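Local coordinates for protein endoglucanase (Clostridium thermocellum, PDB 2C4X) that carries the C-terminal PKD and CBM44 modules of a cellulosomal enzyme, CBM44 recognising beta-glucan chains and xyloglucan, the whole protein probably acting as a cellulase, at residues A[8-13]-A[77-82]. The protein carries 1 engineered substitution. Sequence-based numbering, arbitrary orientation.
Sequences QAPKAI and VTDNQG. With CA (calcium ion), chain B.
Gln8 and Asp79 meet through a calcium ion, a compact example of how one metal can tie the first loop of a domain to a strand end distant in sequence. The carbonyl oxygen Gln8 O reaches the calcium at 2.4 Å, and Asp79 OD2 matches it from the other segment. Gln8 O and Asp79 OD2 lie 3.3 Å apart, a closeness between acceptors that the shared cation would be expected to offset. Beside the ion, the ring of Pro10 crosses the Asp79 side chain at about a right angle, bringing Pro10 CD to 3.6 Å from Asp79 OD2. Pro10 CG rests 3.5 Å from Val77 O, while Pro10 CB packs on Val77 CG1. The two valine branches divide the work: Val77 CG1, anti to the backbone N (chi1 164°), serves the proline, and Val77 CG2 meets Ala12 CB at 3.8 Å.

The second shell fixes the carboxylate. Its other oxygen, Asp79 OD1, accepts a bent hydrogen bond from Gln81 N at 2.9 Å (N-H...O 140°), which arrives from well above the carboxylate plane, and also one from Ala83 N; the former bond makes an Asx turn within the type I turn Asp79-Gly82. A metal-bound water accepts a hydrogen bond from Gln81 NE2 and donates one to Asn80 OD1, so the turn contributes to the coordination sphere indirectly as well. Asn7, Asp36 and Asp38 supply further ligands, and strand 41-47 lies against Val77 through Ile41 and Tyr44. Together these contacts form the calcium site at one end of the PKD domain's beta-sandwich, where the N-terminal loop joins the end of strand 69-79.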
ATOM      1  N   GLN A   8      13.754 -20.218  36.152  1.00 37.65           N
ATOM      2  CA  GLN A   8      13.830 -19.249  35.055  1.00 36.44           C
ATOM      3  C   GLN A   8      12.626 -19.392  34.136  1.00 36.07           C
ATOM      4  O   GLN A   8      12.247 -20.520  33.761  1.00 35.47           O
ATOM      5  CB  GLN A   8      15.113 -19.426  34.242  1.00 36.15           C
ATOM      6  CG  GLN A   8      16.372 -19.142  35.016  1.00 35.24           C
ATOM      7  CD  GLN A   8      17.627 -19.520  34.256  1.00 33.08           C
ATOM      8  OE1 GLN A   8      17.688 -19.442  33.027  1.00 34.15           O
ATOM      9  NE2 GLN A   8      18.636 -19.933  34.987  1.00 32.07           N
ATOM     10  N   ALA A   9      12.029 -18.254  33.778  1.00 35.97           N
ATOM     11  CA  ALA A   9      10.926 -18.237  32.819  1.00 36.24           C
ATOM     12  C   ALA A   9      11.452 -18.590  31.425  1.00 36.27           C
ATOM     13  O   ALA A   9      12.572 -18.236  31.085  1.00 36.01           O
ATOM     14  CB  ALA A   9      10.223 -16.878  32.812  1.00 36.31           C
ATOM     15  N   PRO A  10      10.650 -19.319  30.629  1.00 36.48           N
ATOM     16  CA  PRO A  10      11.122 -19.734  29.316  1.00 36.82           C
ATOM     17  C   PRO A  10      11.257 -18.527  28.380  1.00 37.86           C
ATOM     18  O   PRO A  10      10.760 -17.440  28.693  1.00 37.95           O
ATOM     19  CB  PRO A  10      10.028 -20.689  28.817  1.00 36.41           C
ATOM     20  CG  PRO A  10       8.800 -20.346  29.619  1.00 36.76           C
ATOM     21  CD  PRO A  10       9.281 -19.789  30.929  1.00 36.22           C
ATOM     22  N   LYS A  11      11.934 -18.707  27.257  1.00 37.91           N
ATOM     23  CA  LYS A  11      12.026 -17.632  26.268  1.00 38.87           C
ATOM     24  C   LYS A  11      11.070 -17.894  25.109  1.00 38.48           C
ATOM     25  O   LYS A  11      11.059 -18.985  24.540  1.00 38.55           O
ATOM     26  CB  LYS A  11      13.474 -17.416  25.831  1.00 38.93           C
ATOM     27  CG  LYS A  11      14.319 -16.865  27.012  1.00 40.74           C
ATOM     28  CD  LYS A  11      15.683 -16.277  26.639  1.00 41.17           C
ATOM     29  CE  LYS A  11      15.562 -14.875  25.991  1.00 46.68           C
ATOM     30  NZ  LYS A  11      14.695 -13.861  26.716  1.00 47.55           N
ATOM     31  N   ALA A  12      10.232 -16.900  24.827  1.00 37.66           N
ATOM     32  CA  ALA A  12       9.185 -16.993  23.827  1.00 37.17           C
ATOM     33  C   ALA A  12       9.586 -16.199  22.584  1.00 36.89           C
ATOM     34  O   ALA A  12      10.003 -15.033  22.659  1.00 36.23           O
ATOM     35  CB  ALA A  12       7.868 -16.475  24.386  1.00 37.27           C
ATOM     36  N   ILE A  13       9.476 -16.842  21.433  1.00 36.40           N
ATOM     37  CA  ILE A  13       9.781 -16.183  20.164  1.00 36.10           C
ATOM     38  C   ILE A  13       9.104 -16.985  19.065  1.00 35.65           C
ATOM     39  O   ILE A  13       8.935 -18.201  19.186  1.00 35.36           O
ATOM     40  CB  ILE A  13      11.317 -16.089  19.894  1.00 36.40           C
ATOM     41  CG1 ILE A  13      11.602 -15.128  18.721  1.00 36.78           C
ATOM     42  CG2 ILE A  13      11.903 -17.483  19.643  1.00 37.14           C
ATOM     43  CD1 ILE A  13      13.052 -14.692  18.573  1.00 36.30           C
ATOM     44  N   VAL A  77       4.424 -18.760  26.049  1.00 35.06           N
ATOM     45  CA  VAL A  77       5.085 -20.034  26.239  1.00 35.34           C
ATOM     46  C   VAL A  77       5.157 -20.305  27.739  1.00 35.44           C
ATOM     47  O   VAL A  77       5.573 -19.437  28.515  1.00 35.44           O
ATOM     48  CB  VAL A  77       6.505 -19.976  25.601  1.00 35.76           C
ATOM     49  CG1 VAL A  77       7.374 -21.102  26.074  1.00 37.56           C
ATOM     50  CG2 VAL A  77       6.409 -19.989  24.085  1.00 35.01           C
ATOM     51  N   THR A  78       4.749 -21.507  28.151  1.00 34.81           N
ATOM     52  CA  THR A  78       4.712 -21.856  29.560  1.00 34.96           C
ATOM     53  C   THR A  78       5.561 -23.092  29.790  1.00 34.72           C
ATOM     54  O   THR A  78       5.453 -24.066  29.045  1.00 34.38           O
ATOM     55  CB  THR A  78       3.253 -22.087  30.038  1.00 35.16           C
ATOM     56  OG1 THR A  78       2.462 -20.949  29.672  1.00 36.68           O
ATOM     57  CG2 THR A  78       3.162 -22.311  31.552  1.00 34.26           C
ATOM     58  N   ASP A  79       6.416 -23.032  30.808  1.00 34.48           N
ATOM     59  CA  ASP A  79       7.299 -24.153  31.134  1.00 34.45           C
ATOM     60  C   ASP A  79       6.644 -25.190  32.066  1.00 34.75           C
ATOM     61  O   ASP A  79       5.478 -25.031  32.475  1.00 34.88           O
ATOM     62  CB  ASP A  79       8.662 -23.657  31.658  1.00 34.05           C
ATOM     63  CG  ASP A  79       8.592 -23.049  33.048  1.00 33.76           C
ATOM     64  OD1 ASP A  79       7.623 -23.293  33.783  1.00 34.08           O
ATOM     65  OD2 ASP A  79       9.540 -22.337  33.432  1.00 34.13           O
ATOM     66  N   ASN A  80       7.395 -26.249  32.375  1.00 34.86           N
ATOM     67  CA  ASN A  80       6.939 -27.356  33.232  1.00 35.06           C
ATOM     68  C   ASN A  80       6.588 -26.966  34.679  1.00 35.07           C
ATOM     69  O   ASN A  80       5.934 -27.728  35.393  1.00 35.04           O
ATOM     70  CB  ASN A  80       7.979 -28.493  33.232  1.00 34.79           C
ATOM     71  CG  ASN A  80       9.349 -28.047  33.751  1.00 35.16           C
ATOM     72  OD1 ASN A  80      10.009 -27.201  33.154  1.00 34.73           O
ATOM     73  ND2 ASN A  80       9.780 -28.629  34.866  1.00 34.18           N
ATOM     74  N   GLN A  81       7.016 -25.779  35.098  1.00 34.80           N
ATOM     75  CA  GLN A  81       6.738 -25.272  36.429  1.00 34.83           C
ATOM     76  C   GLN A  81       5.719 -24.119  36.455  1.00 35.16           C
ATOM     77  O   GLN A  81       5.499 -23.508  37.499  1.00 35.34           O
ATOM     78  CB  GLN A  81       8.045 -24.866  37.097  1.00 34.99           C
ATOM     79  CG  GLN A  81       8.836 -26.062  37.623  1.00 35.68           C
ATOM     80  CD  GLN A  81      10.217 -25.685  38.096  1.00 37.55           C
ATOM     81  OE1 GLN A  81      10.473 -25.653  39.294  1.00 39.49           O
ATOM     82  NE2 GLN A  81      11.120 -25.392  37.160  1.00 36.43           N
ATOM     83  N   GLY A  82       5.108 -23.829  35.308  1.00 34.78           N
ATOM     84  CA  GLY A  82       4.064 -22.807  35.214  1.00 35.22           C
ATOM     85  C   GLY A  82       4.499 -21.362  35.008  1.00 35.19           C
ATOM     86  O   GLY A  82       3.657 -20.460  35.035  1.00 35.38           O
TER
HETATM   87 CA    CA B1252      11.912 -22.892  33.562  1.00 36.44          CA
HETATM   88  O   HOH W   1      11.160 -25.023  34.422  1.00 33.34           O